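Local atomic coordinates of Non-structural maintenance of chromosomes element 1 homolog (Xenopus laevis, PDB entry 7DG2), a protein that probably acts as a RING-type E3 ubiquitin ligase together with a MAGE-domain partner, as a component of the SMC5-SMC6 complex in DNA repair. Residues 61-66 with 80-85; 95-100 with 130-135; 117-122 with 157-162; 149-154 with 163-168; 183-188 with 200-205. All blocks are in the same frame, centred on the assembly; numbering follows the deposited sequence.

Contact 1. Residues 61-66 with 80-85; sequences FMTIEK and VNRVEN
M62 and T63 pair with N81 and V80 as antiparallel strands of a beta hairpin, the end-to-end directions of 61-65 and 80-83 differing by 147°. T63 and V80 form the hydrogen-bonded pair: V80 N reaches T63 O at 2.9 Å in a nearly straight bond, and T63 N returns one to V80 O at 3.1 Å. M62 and N81 are the non-hydrogen-bonded pair, and R82 N to F61 O (2.8 Å) prolongs the ladder, its donor lying above the carbonyl plane.

Beyond that last rung, V83 sits on the F61 ring. Its CG2, placed opposite the backbone N by chi1 of 72°, stands over one face, 4.2 Å from the ring centroid and 10° off the normal, while CG1 packs on F61 CB. T63 and V80 lie side by side on the other end, CG2 to CG2 at 3.6 Å, and V80 CG2 also underlies the guanidinium of R82. E65 and R82 do not form a salt bridge; a water bridges them, donating to E65 OE2 and accepting from R82 NE at 2.9 Å. N81 ND2 donates to L72 O of the Nse4 chain.

Strand 75-81 is the middle strand of its sheet. M62 and I64 pack on helix 46-57, whereas R82 donates to the carbonyls of M167 and E168, tying the hairpin to helix 163-176.

Contact 2. Residues 95-100 with 130-135; sequences AENELE and QSKKMK
E100 and N97, one helical turn apart, fasten helix 96-111 to the irregular loop joining helices 119-128 and 136-148 of the Nse1 family region. E100 is fully extended: with CG anti to the backbone N (chi1 -172°) and no bend beyond it, its carboxylate is carried outward to S131. There E100 OE2 accepts from S131 OG; the modelled separation of 2.5 Å is doubtful as an exact length. E100 OE1 takes a weak bond from Q130 N at 3.4 Å, so both oxygens of one carboxylate engage consecutive residues.

N97 is shaped differently. Its chi1 of 61° sets CG between the backbone N and carbonyl carbon, which brings the amide alongside the loop. The N97 CB methylene meets S131 OG, and M134 crosses the amide obliquely, its CG 3.5 Å from N97 ND2. The bent end of M134 then turns CE back onto the helix backbone, 3.5 Å from N97 O, while M134 also rests on L129 and V139. E98 CG lies 4.2 Å from M134 SD, and E98 OE2 accepts from A95 N.

N97 ND2 donates to K132 O almost straight (3.0 Å, 179° at the hydrogen): the acceptor lies in the N97 amide plane, although the donor stands above the K132 carbonyl plane.

Contact 3. Residues 117-122 with 157-162; sequences ATSISI and GEYTLH
A117 and Y159 form an antiparallel hydrogen-bonded pair, each N donating to the other's O at 2.8 Å, and T118 with E158 is the non-hydrogen-bonded pair beside it. The Y159 side chain can be followed outward from there. CB lies 4.0 Å from A117 O. I122 CD1 approaches the ring obliquely, 3.6 Å from Y159 CD1, the two side chains crossing at about a right angle. Further out, CE1 of Y159 has S119 OG in the ring plane at its edge, 3.9 Å away. The Y159 side chain also packs on L143 and V147.

S119 OG has its own partner, donating to G157 O at 3.0 Å; S119 N adds a weak bond to the same oxygen, so one carbonyl closes the end of the strand pair. T118 is the N-cap here: its OG1, set between backbone N and carbonyl carbon by chi1 of 61°, accepts from S121 N. On the face of T118 and E158, T118 CG2 lies alongside the E158 carboxyl carbon.

Strand 117-118 thus edges a three-stranded sheet whose middle strand, 158-161, pairs on its other edge with 152-155, consistent with a winged-helix-like unit. Helix 119-128 starts directly from it, and I122 and Y159 pack together against helix 136-148, with A117 on I109 of helix 96-111.

Contact 4. Residues 149-154 with 163-168; sequences EKWLIG and TRCIME. With ACT (acetate ion), chain D.
The chain leaves a helix at K150 in a Schellman motif, with positive phi, and passes W151 beside the first turn of helix 163-176, where the CA atoms of W151 and C165 approach to 5.2 Å. R164 reaches back from that turn. Its CG lies anti to the backbone N (chi1 -177°) and the chain stays extended to NE, which lays the guanidinium flat over the six-membered ring of W151. The centres are 4.0 Å apart and the planes 21° apart, with R164 CZ off-centre, so this is an offset cation-pi stack. R164 CD supplies a CH-pi contact over the same ring.

At the rim of the guanidinium, in its plane, an acetate oxygen accepts from R164 NH1 at 2.9 Å with an angle of 169°. The same acetate O lies 2.9 Å from E149 OE1, and E149 O is 2.8 Å from R164 NH1. C165 CB fits against the indole edge, 4.1 Å from W151 CE3. E168 OE1 comes obliquely to W151 CH2, but its hydrogen bonds are to M71 N and L72 N of the Nse4 chain, whose F70 packs on W151.

The acetate probably comes from the crystallisation liquor. The whole is a buried arginine-tryptophan stack joining the loop that leads into strand 152-155 to the start of helix 163-176, in the Nse1 helix-turn-helix-clan region.

Contact 5. Residues 183-188 with 200-205; sequences ICNVCR and CGIPLH. With ZN (zinc ion), chain G; ZN (zinc ion), chain H.
C184 and C187 converge on one zinc ion from different torsions: C184 holds SG anti to the backbone N (chi1 177°), whereas C187 has SG between the N and the carbonyl carbon (69°). H205, with chi1 of -72°, swings its ring in from the other segment. The zinc is bound by C184 SG at 2.3 Å, C187 SG at 2.2 Å and H205 ND1 at 2.1 Å, and C208 completes the site. C187 SG lies in the plane of the imidazole at its edge, and H205 NE2 is hydrogen-bonded to V190 O, which helps hold the ring's rotation.

The C184 thiolate is gripped by backbone N-H groups as well as by metal. H205 N donates to C184 SG at 3.4 Å, nearly straight, and V186 N and C187 N add bonds from the same loop; such donors would probably temper the charge on the sulfur. Across the segments, N185 N bonds P203 O at 3.0 Å, nearly in line with the carbonyl. L204 CD2 packs against the loop, near N185 N and V186 N and 3.6 Å from V186 CG2. P203 CG rests 3.4 Å from I183 O.

C200 begins the other segment at a second zinc, shared with C197, C221 and C224. A CxxC knuckle meets a histidine just before helix 206-212, and the ligand pairs of the two zincs interleave along the chain: this is the cross-brace, consistent with an atypical RING finger.

Contacts 1 to 4 lie within the Nse1 region, and contact 5 lies in the RING-like zinc finger. Contacts 1 and 4, with centres 14 Å apart, touch where helix 163-176 meets the 62-68/75-81 hairpin. Contacts 3 and 4, whose centres are 13 Å apart, alternate along the chain and share the sheet of strands 117-118, 158-161 and 152-155. Contact 2 also alternates with contact 3 but touches no other contact; its centre is 17 Å from that of contact 3. Contact 4 therefore links the hairpin to the second sheet near the chain's centre. The centre of contact 5 is 21 to 33 Å from the other centres, consistent with a distinct zinc-binding module adjoining helix 163-176, whose R174 bonds R188 O.

Contact 1. Residues 61-66 with 80-85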
# COMPACT_ATOMS: atom_id res chain seq x y z
N PHE A 61 15.11 -5.83 7.78
CA PHE A 61 14.54 -5.02 8.86
C PHE A 61 13.03 -4.90 8.72
O PHE A 61 12.45 -3.82 8.90
CB PHE A 61 15.21 -3.65 8.91
CG PHE A 61 16.69 -3.73 9.13
CD1 PHE A 61 17.19 -4.10 10.37
CD2 PHE A 61 17.57 -3.46 8.10
CE1 PHE A 61 18.56 -4.19 10.58
CE2 PHE A 61 18.94 -3.55 8.31
CZ PHE A 61 19.43 -3.91 9.54
N MET A 62 12.39 -6.02 8.38
CA MET A 62 10.95 -6.16 8.31
C MET A 62 10.56 -7.37 9.14
O MET A 62 11.33 -8.33 9.26
CB MET A 62 10.49 -6.34 6.84
CG MET A 62 10.94 -5.21 5.92
SD MET A 62 10.68 -5.66 4.18
CE MET A 62 8.95 -6.00 4.22
N THR A 63 9.38 -7.33 9.75
CA THR A 63 8.91 -8.53 10.45
C THR A 63 7.40 -8.53 10.49
O THR A 63 6.74 -7.49 10.38
CB THR A 63 9.51 -8.62 11.87
OG1 THR A 63 9.38 -9.97 12.34
CG2 THR A 63 8.81 -7.69 12.83
N ILE A 64 6.83 -9.73 10.61
CA ILE A 64 5.40 -9.89 10.82
C ILE A 64 5.20 -10.07 12.31
O ILE A 64 5.53 -11.12 12.87
CB ILE A 64 4.84 -11.08 10.03
CG1 ILE A 64 5.03 -10.87 8.53
CG2 ILE A 64 3.35 -11.27 10.37
CD1 ILE A 64 4.79 -12.14 7.67
N GLU A 65 4.71 -9.01 12.97
CA GLU A 65 4.50 -8.99 14.41
C GLU A 65 3.07 -9.38 14.75
O GLU A 65 2.16 -9.25 13.94
CB GLU A 65 4.79 -7.59 14.96
CG GLU A 65 6.21 -7.40 15.44
CD GLU A 65 6.45 -8.03 16.81
OE1 GLU A 65 5.65 -8.90 17.22
OE2 GLU A 65 7.43 -7.64 17.48
N LYS A 66 2.88 -9.87 15.98
CA LYS A 66 1.55 -10.12 16.54
C LYS A 66 1.30 -9.19 17.71
O LYS A 66 2.21 -8.90 18.50
CB LYS A 66 1.41 -11.57 17.04
CG LYS A 66 1.58 -12.63 16.01
CD LYS A 66 1.28 -14.00 16.63
CE LYS A 66 -0.08 -14.02 17.30
NZ LYS A 66 -0.37 -15.31 18.00
N VAL A 80 5.69 -4.86 9.81
CA VAL A 80 6.23 -3.63 10.36
C VAL A 80 7.68 -3.45 9.95
O VAL A 80 8.43 -4.41 9.74
CB VAL A 80 6.08 -3.58 11.91
CG1 VAL A 80 4.61 -3.62 12.28
CG2 VAL A 80 6.83 -4.72 12.58
N ASN A 81 8.07 -2.19 9.81
CA ASN A 81 9.46 -1.83 9.60
C ASN A 81 10.19 -1.78 10.94
O ASN A 81 9.60 -1.46 11.98
CB ASN A 81 9.53 -0.48 8.91
CG ASN A 81 10.94 -0.04 8.68
OD1 ASN A 81 11.78 -0.83 8.24
ND2 ASN A 81 11.24 1.22 8.99
N ARG A 82 11.48 -2.11 10.92
CA ARG A 82 12.21 -2.24 12.17
C ARG A 82 13.52 -1.46 12.19
O ARG A 82 14.35 -1.70 13.07
CB ARG A 82 12.45 -3.73 12.48
CG ARG A 82 11.23 -4.40 13.15
CD ARG A 82 11.08 -3.82 14.56
NE ARG A 82 9.80 -4.05 15.25
CZ ARG A 82 8.78 -3.18 15.28
NH1 ARG A 82 8.86 -2.03 14.61
NH2 ARG A 82 7.68 -3.47 15.98
N VAL A 83 13.72 -0.52 11.27
CA VAL A 83 14.97 0.24 11.24
C VAL A 83 14.70 1.69 10.86
O VAL A 83 13.76 2.01 10.12
CB VAL A 83 16.01 -0.39 10.28
CG1 VAL A 83 15.61 -0.18 8.83
CG2 VAL A 83 17.40 0.15 10.56
N GLU A 84 15.53 2.59 11.38
CA GLU A 84 15.48 4.00 11.02
C GLU A 84 16.82 4.32 10.35
O GLU A 84 17.85 4.33 11.02
CB GLU A 84 15.23 4.87 12.26
CG GLU A 84 14.04 4.37 13.12
CD GLU A 84 13.96 4.99 14.52
OE1 GLU A 84 13.57 6.17 14.64
OE2 GLU A 84 14.28 4.28 15.50
N ASN A 85 16.81 4.56 9.04
CA ASN A 85 18.07 4.84 8.34
C ASN A 85 17.81 5.80 7.18
O ASN A 85 16.71 6.34 7.03
CB ASN A 85 18.74 3.52 7.90
CG ASN A 85 17.95 2.77 6.85
OD1 ASN A 85 17.16 3.34 6.10
ND2 ASN A 85 18.19 1.46 6.76
O HOH W 1 9.91 -6.75 16.23

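Contact 2. Residues 95-100 with 130-135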
# COMPACT_ATOMS: atom_id res chain seq x y z
N ALA A 95 4.37 14.27 3.44
CA ALA A 95 5.31 15.37 3.43
C ALA A 95 5.81 15.67 4.85
O ALA A 95 5.26 15.20 5.85
CB ALA A 95 4.66 16.62 2.82
N GLU A 96 6.86 16.49 4.92
CA GLU A 96 7.48 16.77 6.21
C GLU A 96 6.50 17.44 7.16
O GLU A 96 6.43 17.06 8.34
CB GLU A 96 8.72 17.65 6.02
CG GLU A 96 9.92 16.88 5.49
CD GLU A 96 11.19 17.70 5.52
OE1 GLU A 96 11.38 18.47 6.49
OE2 GLU A 96 11.99 17.58 4.58
N ASN A 97 5.73 18.43 6.69
CA ASN A 97 4.81 19.09 7.61
C ASN A 97 3.68 18.16 8.02
O ASN A 97 3.19 18.23 9.15
CB ASN A 97 4.27 20.40 7.03
CG ASN A 97 3.48 20.23 5.75
OD1 ASN A 97 3.51 19.18 5.11
ND2 ASN A 97 2.78 21.29 5.36
N GLU A 98 3.28 17.25 7.12
CA GLU A 98 2.26 16.26 7.46
C GLU A 98 2.74 15.31 8.55
O GLU A 98 1.97 14.96 9.46
CB GLU A 98 1.86 15.47 6.20
CG GLU A 98 1.27 16.38 5.12
CD GLU A 98 0.87 15.62 3.86
OE1 GLU A 98 -0.13 16.02 3.21
OE2 GLU A 98 1.56 14.64 3.51
N LEU A 99 4.00 14.88 8.48
CA LEU A 99 4.54 13.99 9.51
C LEU A 99 4.84 14.75 10.80
O LEU A 99 4.76 14.16 11.89
CB LEU A 99 5.79 13.29 8.98
CG LEU A 99 5.45 12.27 7.88
CD1 LEU A 99 6.69 11.55 7.36
CD2 LEU A 99 4.42 11.26 8.41
N GLU A 100 5.15 16.04 10.72
CA GLU A 100 5.24 16.83 11.95
C GLU A 100 3.90 16.83 12.68
O GLU A 100 3.83 16.65 13.90
CB GLU A 100 5.68 18.26 11.66
CG GLU A 100 5.98 19.03 12.95
CD GLU A 100 6.25 20.52 12.74
OE1 GLU A 100 6.00 21.30 13.69
OE2 GLU A 100 6.68 20.90 11.63
N GLN A 130 5.82 24.69 13.21
CA GLN A 130 6.89 25.56 12.75
C GLN A 130 7.20 25.38 11.27
O GLN A 130 8.09 26.07 10.76
CB GLN A 130 8.14 25.31 13.60
CG GLN A 130 7.88 25.50 15.09
CD GLN A 130 9.04 25.07 15.96
OE1 GLN A 130 9.25 23.87 16.17
NE2 GLN A 130 9.79 26.03 16.47
N SER A 131 6.51 24.48 10.58
CA SER A 131 6.70 24.21 9.17
C SER A 131 5.60 24.90 8.36
O SER A 131 4.80 25.69 8.89
CB SER A 131 6.73 22.71 8.93
OG SER A 131 5.72 22.08 9.70
N LYS A 132 5.56 24.61 7.06
CA LYS A 132 4.57 25.20 6.16
C LYS A 132 3.16 24.94 6.67
O LYS A 132 2.80 23.80 6.97
CB LYS A 132 4.74 24.62 4.76
CG LYS A 132 3.75 25.15 3.73
CD LYS A 132 4.18 24.76 2.33
CE LYS A 132 3.24 25.30 1.26
NZ LYS A 132 2.02 24.46 1.12
N LYS A 133 2.36 26.01 6.79
CA LYS A 133 1.06 25.88 7.43
C LYS A 133 0.06 25.15 6.55
O LYS A 133 0.11 25.21 5.32
CB LYS A 133 0.50 27.26 7.79
CG LYS A 133 1.17 27.89 8.98
CD LYS A 133 1.05 27.03 10.23
CE LYS A 133 1.12 27.90 11.46
NZ LYS A 133 0.06 28.95 11.42
N MET A 134 -0.83 24.42 7.21
CA MET A 134 -1.89 23.65 6.56
C MET A 134 -3.24 24.25 6.91
O MET A 134 -3.50 24.58 8.07
CB MET A 134 -1.83 22.17 6.99
CG MET A 134 -0.57 21.45 6.52
SD MET A 134 -0.46 19.70 7.01
CE MET A 134 0.10 19.80 8.68
N LYS A 135 -4.10 24.39 5.90
CA LYS A 135 -5.47 24.84 6.13
C LYS A 135 -6.28 23.76 6.85
O LYS A 135 -5.91 22.59 6.88
CB LYS A 135 -6.14 25.18 4.80
CG LYS A 135 -5.39 26.21 3.96
CD LYS A 135 -5.32 27.54 4.69
CE LYS A 135 -4.69 28.63 3.83
NZ LYS A 135 -4.59 29.91 4.59

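Contact 3. Residues 117-122 with 157-162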
# COMPACT_ATOMS: atom_id res chain seq x y z
N ALA A 117 -7.29 12.19 20.71
CA ALA A 117 -7.19 13.62 20.42
C ALA A 117 -8.44 14.06 19.67
O ALA A 117 -8.98 13.31 18.85
CB ALA A 117 -5.94 13.94 19.60
N THR A 118 -8.94 15.26 19.96
CA THR A 118 -10.12 15.76 19.27
C THR A 118 -9.74 16.50 18.00
O THR A 118 -8.60 16.92 17.83
CB THR A 118 -10.91 16.71 20.17
OG1 THR A 118 -10.05 17.82 20.47
CG2 THR A 118 -11.31 16.04 21.47
N SER A 119 -10.71 16.69 17.11
CA SER A 119 -10.46 17.47 15.90
C SER A 119 -9.93 18.87 16.22
O SER A 119 -8.98 19.34 15.58
CB SER A 119 -11.73 17.58 15.06
OG SER A 119 -12.07 16.32 14.50
N ILE A 120 -10.53 19.56 17.19
CA ILE A 120 -10.06 20.91 17.50
C ILE A 120 -8.62 20.87 18.00
O ILE A 120 -7.81 21.74 17.66
CB ILE A 120 -11.00 21.58 18.52
CG1 ILE A 120 -12.28 22.04 17.80
CG2 ILE A 120 -10.30 22.78 19.19
CD1 ILE A 120 -13.36 22.62 18.73
N SER A 121 -8.27 19.87 18.82
CA SER A 121 -6.91 19.81 19.34
C SER A 121 -5.91 19.62 18.19
O SER A 121 -4.84 20.24 18.20
CB SER A 121 -6.77 18.72 20.41
OG SER A 121 -6.64 17.42 19.85
N ILE A 122 -6.27 18.83 17.18
CA ILE A 122 -5.36 18.62 16.05
C ILE A 122 -5.26 19.88 15.20
O ILE A 122 -4.17 20.23 14.71
CB ILE A 122 -5.80 17.40 15.22
CG1 ILE A 122 -5.71 16.16 16.09
CG2 ILE A 122 -4.88 17.23 14.00
CD1 ILE A 122 -6.43 14.94 15.53
N GLY A 157 -14.91 12.21 15.15
CA GLY A 157 -13.99 13.33 15.21
C GLY A 157 -12.97 13.25 16.32
O GLY A 157 -12.34 14.25 16.64
N GLU A 158 -12.78 12.08 16.93
CA GLU A 158 -11.69 11.85 17.86
C GLU A 158 -10.82 10.73 17.32
O GLU A 158 -11.30 9.83 16.63
CB GLU A 158 -12.21 11.51 19.27
CG GLU A 158 -13.17 12.56 19.78
CD GLU A 158 -13.47 12.46 21.26
OE1 GLU A 158 -12.59 12.01 22.03
OE2 GLU A 158 -14.59 12.84 21.66
N TYR A 159 -9.52 10.82 17.61
CA TYR A 159 -8.53 9.96 16.98
C TYR A 159 -7.63 9.33 18.03
O TYR A 159 -7.16 10.01 18.94
CB TYR A 159 -7.67 10.77 16.00
CG TYR A 159 -8.48 11.35 14.88
CD1 TYR A 159 -9.11 12.59 15.02
CD2 TYR A 159 -8.66 10.65 13.69
CE1 TYR A 159 -9.88 13.11 14.02
CE2 TYR A 159 -9.43 11.18 12.66
CZ TYR A 159 -10.03 12.41 12.84
OH TYR A 159 -10.80 12.96 11.84
N THR A 160 -7.36 8.04 17.86
CA THR A 160 -6.32 7.38 18.63
C THR A 160 -5.38 6.66 17.66
O THR A 160 -5.63 6.63 16.45
CB THR A 160 -6.92 6.42 19.68
OG1 THR A 160 -5.89 5.98 20.59
CG2 THR A 160 -7.55 5.22 18.99
N LEU A 161 -4.29 6.13 18.19
CA LEU A 161 -3.37 5.36 17.36
C LEU A 161 -4.01 4.04 16.97
O LEU A 161 -4.64 3.37 17.80
CB LEU A 161 -2.07 5.09 18.10
CG LEU A 161 -1.24 6.28 18.56
CD1 LEU A 161 0.06 5.78 19.14
CD2 LEU A 161 -0.99 7.23 17.40
N HIS A 162 -3.85 3.65 15.70
CA HIS A 162 -4.30 2.32 15.28
C HIS A 162 -3.44 1.25 15.93
O HIS A 162 -2.28 1.48 16.29
CB HIS A 162 -4.21 2.21 13.74
CG HIS A 162 -5.02 1.09 13.16
ND1 HIS A 162 -4.61 -0.23 13.21
CD2 HIS A 162 -6.21 1.09 12.52
CE1 HIS A 162 -5.53 -0.99 12.63
NE2 HIS A 162 -6.51 -0.22 12.21

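Contact 4. Residues 149-154 with 163-168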
# COMPACT_ATOMS: atom_id res chain seq x y z
N GLU A 149 -5.06 4.64 5.89
CA GLU A 149 -3.83 3.85 5.92
C GLU A 149 -3.62 3.12 7.24
O GLU A 149 -2.57 2.49 7.42
CB GLU A 149 -2.62 4.73 5.63
CG GLU A 149 -2.72 5.47 4.31
CD GLU A 149 -2.77 4.53 3.12
OE1 GLU A 149 -1.87 3.67 3.01
OE2 GLU A 149 -3.72 4.67 2.30
N LYS A 150 -4.57 3.20 8.17
CA LYS A 150 -4.51 2.50 9.45
C LYS A 150 -3.32 2.94 10.30
O LYS A 150 -2.68 2.14 10.98
CB LYS A 150 -4.51 0.98 9.24
CG LYS A 150 -5.81 0.49 8.66
CD LYS A 150 -5.72 -0.97 8.29
CE LYS A 150 -7.10 -1.61 8.23
NZ LYS A 150 -8.14 -0.66 7.75
N TRP A 151 -3.03 4.25 10.30
CA TRP A 151 -2.14 4.82 11.31
C TRP A 151 -2.93 5.40 12.47
O TRP A 151 -2.50 5.30 13.62
CB TRP A 151 -1.23 5.91 10.72
CG TRP A 151 -0.36 5.35 9.65
CD1 TRP A 151 -0.35 5.70 8.32
CD2 TRP A 151 0.59 4.29 9.80
NE1 TRP A 151 0.57 4.92 7.64
CE2 TRP A 151 1.16 4.05 8.53
CE3 TRP A 151 1.03 3.53 10.89
CZ2 TRP A 151 2.14 3.07 8.31
CZ3 TRP A 151 2.00 2.54 10.67
CH2 TRP A 151 2.55 2.33 9.39
N LEU A 152 -4.10 5.94 12.19
CA LEU A 152 -5.01 6.42 13.22
C LEU A 152 -6.33 5.67 13.11
O LEU A 152 -6.67 5.12 12.06
CB LEU A 152 -5.27 7.93 13.08
CG LEU A 152 -4.08 8.88 13.25
CD1 LEU A 152 -4.53 10.32 13.07
CD2 LEU A 152 -3.41 8.67 14.60
N ILE A 153 -7.04 5.63 14.23
CA ILE A 153 -8.42 5.15 14.30
C ILE A 153 -9.26 6.37 14.64
O ILE A 153 -8.91 7.11 15.56
CB ILE A 153 -8.59 4.09 15.40
CG1 ILE A 153 -8.15 2.72 14.92
CG2 ILE A 153 -10.04 4.05 15.89
CD1 ILE A 153 -8.31 1.71 16.01
N GLY A 154 -10.36 6.56 13.93
CA GLY A 154 -11.18 7.76 14.08
C GLY A 154 -12.60 7.41 14.48
O GLY A 154 -13.21 6.50 13.91
N THR A 163 -4.01 0.05 16.10
CA THR A 163 -3.20 -1.08 16.54
C THR A 163 -1.94 -1.23 15.70
O THR A 163 -0.86 -1.48 16.23
CB THR A 163 -4.03 -2.37 16.48
OG1 THR A 163 -5.19 -2.21 17.31
CG2 THR A 163 -3.22 -3.55 16.98
N ARG A 164 -2.06 -1.04 14.39
CA ARG A 164 -0.88 -1.12 13.52
C ARG A 164 0.19 -0.14 13.95
O ARG A 164 1.39 -0.47 13.95
CB ARG A 164 -1.29 -0.83 12.07
CG ARG A 164 -0.10 -0.96 11.11
CD ARG A 164 -0.31 -0.12 9.87
NE ARG A 164 0.71 -0.36 8.84
CZ ARG A 164 0.55 0.02 7.57
NH1 ARG A 164 -0.56 0.62 7.20
NH2 ARG A 164 1.49 -0.22 6.68
N CYS A 165 -0.21 1.08 14.31
CA CYS A 165 0.75 2.09 14.70
C CYS A 165 1.44 1.72 16.01
O CYS A 165 2.66 1.85 16.14
CB CYS A 165 0.04 3.43 14.82
SG CYS A 165 1.18 4.81 15.10
N ILE A 166 0.67 1.26 17.00
CA ILE A 166 1.27 0.85 18.27
C ILE A 166 2.23 -0.32 18.05
O ILE A 166 3.33 -0.35 18.63
CB ILE A 166 0.17 0.50 19.28
CG1 ILE A 166 -0.77 1.69 19.45
CG2 ILE A 166 0.79 0.05 20.60
CD1 ILE A 166 -2.08 1.35 20.20
N MET A 167 1.85 -1.28 17.21
CA MET A 167 2.71 -2.43 16.96
C MET A 167 4.04 -2.00 16.35
O MET A 167 5.11 -2.44 16.79
CB MET A 167 1.99 -3.44 16.07
CG MET A 167 0.86 -4.19 16.80
SD MET A 167 -0.14 -5.27 15.77
CE MET A 167 1.06 -6.55 15.34
N GLU A 168 3.99 -1.11 15.35
CA GLU A 168 5.24 -0.72 14.71
C GLU A 168 6.06 0.23 15.58
O GLU A 168 7.30 0.15 15.60
CB GLU A 168 4.96 -0.07 13.36
CG GLU A 168 6.25 0.18 12.58
CD GLU A 168 5.98 0.62 11.17
OE1 GLU A 168 5.75 1.83 10.96
OE2 GLU A 168 5.96 -0.26 10.28
C ACT D . -0.90 0.28 3.84
O ACT D . -0.56 1.40 4.36
OXT ACT D . -0.14 -0.64 3.38
CH3 ACT D . -2.44 0.00 3.79

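Contact 5. Residues 183-188 with 200-205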
# COMPACT_ATOMS: atom_id res chain seq x y z
N ILE A 183 3.20 2.99 30.61
CA ILE A 183 3.68 1.60 30.58
C ILE A 183 2.81 0.79 31.52
O ILE A 183 2.82 1.03 32.74
CB ILE A 183 5.16 1.51 30.99
CG1 ILE A 183 6.02 2.39 30.09
CG2 ILE A 183 5.64 0.07 30.93
CD1 ILE A 183 6.02 1.97 28.63
N CYS A 184 2.05 -0.15 30.97
CA CYS A 184 1.09 -0.93 31.77
C CYS A 184 1.78 -1.61 32.94
O CYS A 184 2.81 -2.27 32.77
CB CYS A 184 0.40 -1.97 30.89
SG CYS A 184 -0.76 -3.04 31.80
N ASN A 185 1.23 -1.44 34.14
CA ASN A 185 1.89 -1.99 35.31
C ASN A 185 1.87 -3.51 35.33
O ASN A 185 2.71 -4.12 35.99
CB ASN A 185 1.26 -1.42 36.59
CG ASN A 185 2.11 -1.67 37.82
OD1 ASN A 185 3.16 -1.05 38.00
ND2 ASN A 185 1.65 -2.57 38.69
N VAL A 186 0.95 -4.13 34.59
CA VAL A 186 0.82 -5.59 34.57
C VAL A 186 1.66 -6.22 33.47
O VAL A 186 2.45 -7.14 33.73
CB VAL A 186 -0.67 -5.97 34.44
CG1 VAL A 186 -0.82 -7.43 34.01
CG2 VAL A 186 -1.39 -5.74 35.75
N CYS A 187 1.52 -5.78 32.22
CA CYS A 187 2.23 -6.43 31.12
C CYS A 187 3.48 -5.69 30.68
O CYS A 187 4.24 -6.24 29.88
CB CYS A 187 1.29 -6.62 29.92
SG CYS A 187 0.82 -5.07 29.11
N ARG A 188 3.69 -4.46 31.15
CA ARG A 188 4.88 -3.65 30.89
C ARG A 188 5.01 -3.24 29.43
O ARG A 188 6.11 -2.94 28.96
CB ARG A 188 6.15 -4.38 31.35
CG ARG A 188 6.11 -4.84 32.81
CD ARG A 188 6.21 -3.66 33.76
NE ARG A 188 7.33 -2.79 33.42
CZ ARG A 188 8.58 -2.99 33.84
NH1 ARG A 188 9.54 -2.14 33.48
NH2 ARG A 188 8.87 -4.02 34.62
N CYS A 200 -2.11 7.69 42.23
CA CYS A 200 -0.70 7.70 41.86
C CYS A 200 -0.44 7.71 40.36
O CYS A 200 0.72 7.85 39.95
CB CYS A 200 0.03 6.50 42.47
SG CYS A 200 -0.26 4.95 41.60
N GLY A 201 -1.47 7.55 39.53
CA GLY A 201 -1.32 7.74 38.10
C GLY A 201 -0.85 6.54 37.29
O GLY A 201 -0.70 6.67 36.06
N ILE A 202 -0.61 5.39 37.91
CA ILE A 202 -0.08 4.27 37.13
C ILE A 202 -1.17 3.75 36.19
O ILE A 202 -2.36 3.79 36.52
CB ILE A 202 0.46 3.13 38.00
CG1 ILE A 202 -0.64 2.54 38.89
CG2 ILE A 202 1.70 3.59 38.78
CD1 ILE A 202 -1.20 1.23 38.37
N PRO A 203 -0.80 3.26 35.02
CA PRO A 203 -1.79 2.80 34.05
C PRO A 203 -1.90 1.29 33.98
O PRO A 203 -0.92 0.58 34.22
CB PRO A 203 -1.25 3.37 32.73
CG PRO A 203 0.24 3.26 32.90
CD PRO A 203 0.53 3.42 34.39
N LEU A 204 -3.10 0.79 33.66
CA LEU A 204 -3.29 -0.59 33.25
C LEU A 204 -4.07 -0.61 31.95
O LEU A 204 -5.00 0.18 31.78
CB LEU A 204 -4.05 -1.41 34.31
CG LEU A 204 -3.30 -1.78 35.59
CD1 LEU A 204 -4.07 -2.87 36.34
CD2 LEU A 204 -1.90 -2.24 35.26
N HIS A 205 -3.70 -1.51 31.03
CA HIS A 205 -4.59 -1.78 29.90
C HIS A 205 -5.95 -2.22 30.41
O HIS A 205 -6.06 -2.84 31.47
CB HIS A 205 -4.03 -2.89 29.00
CG HIS A 205 -2.84 -2.49 28.19
ND1 HIS A 205 -1.59 -3.03 28.39
CD2 HIS A 205 -2.72 -1.63 27.15
CE1 HIS A 205 -0.74 -2.51 27.52
NE2 HIS A 205 -1.40 -1.66 26.76
ZN ZN G . -1.13 -4.42 29.94
ZN ZN H . -2.04 3.92 42.66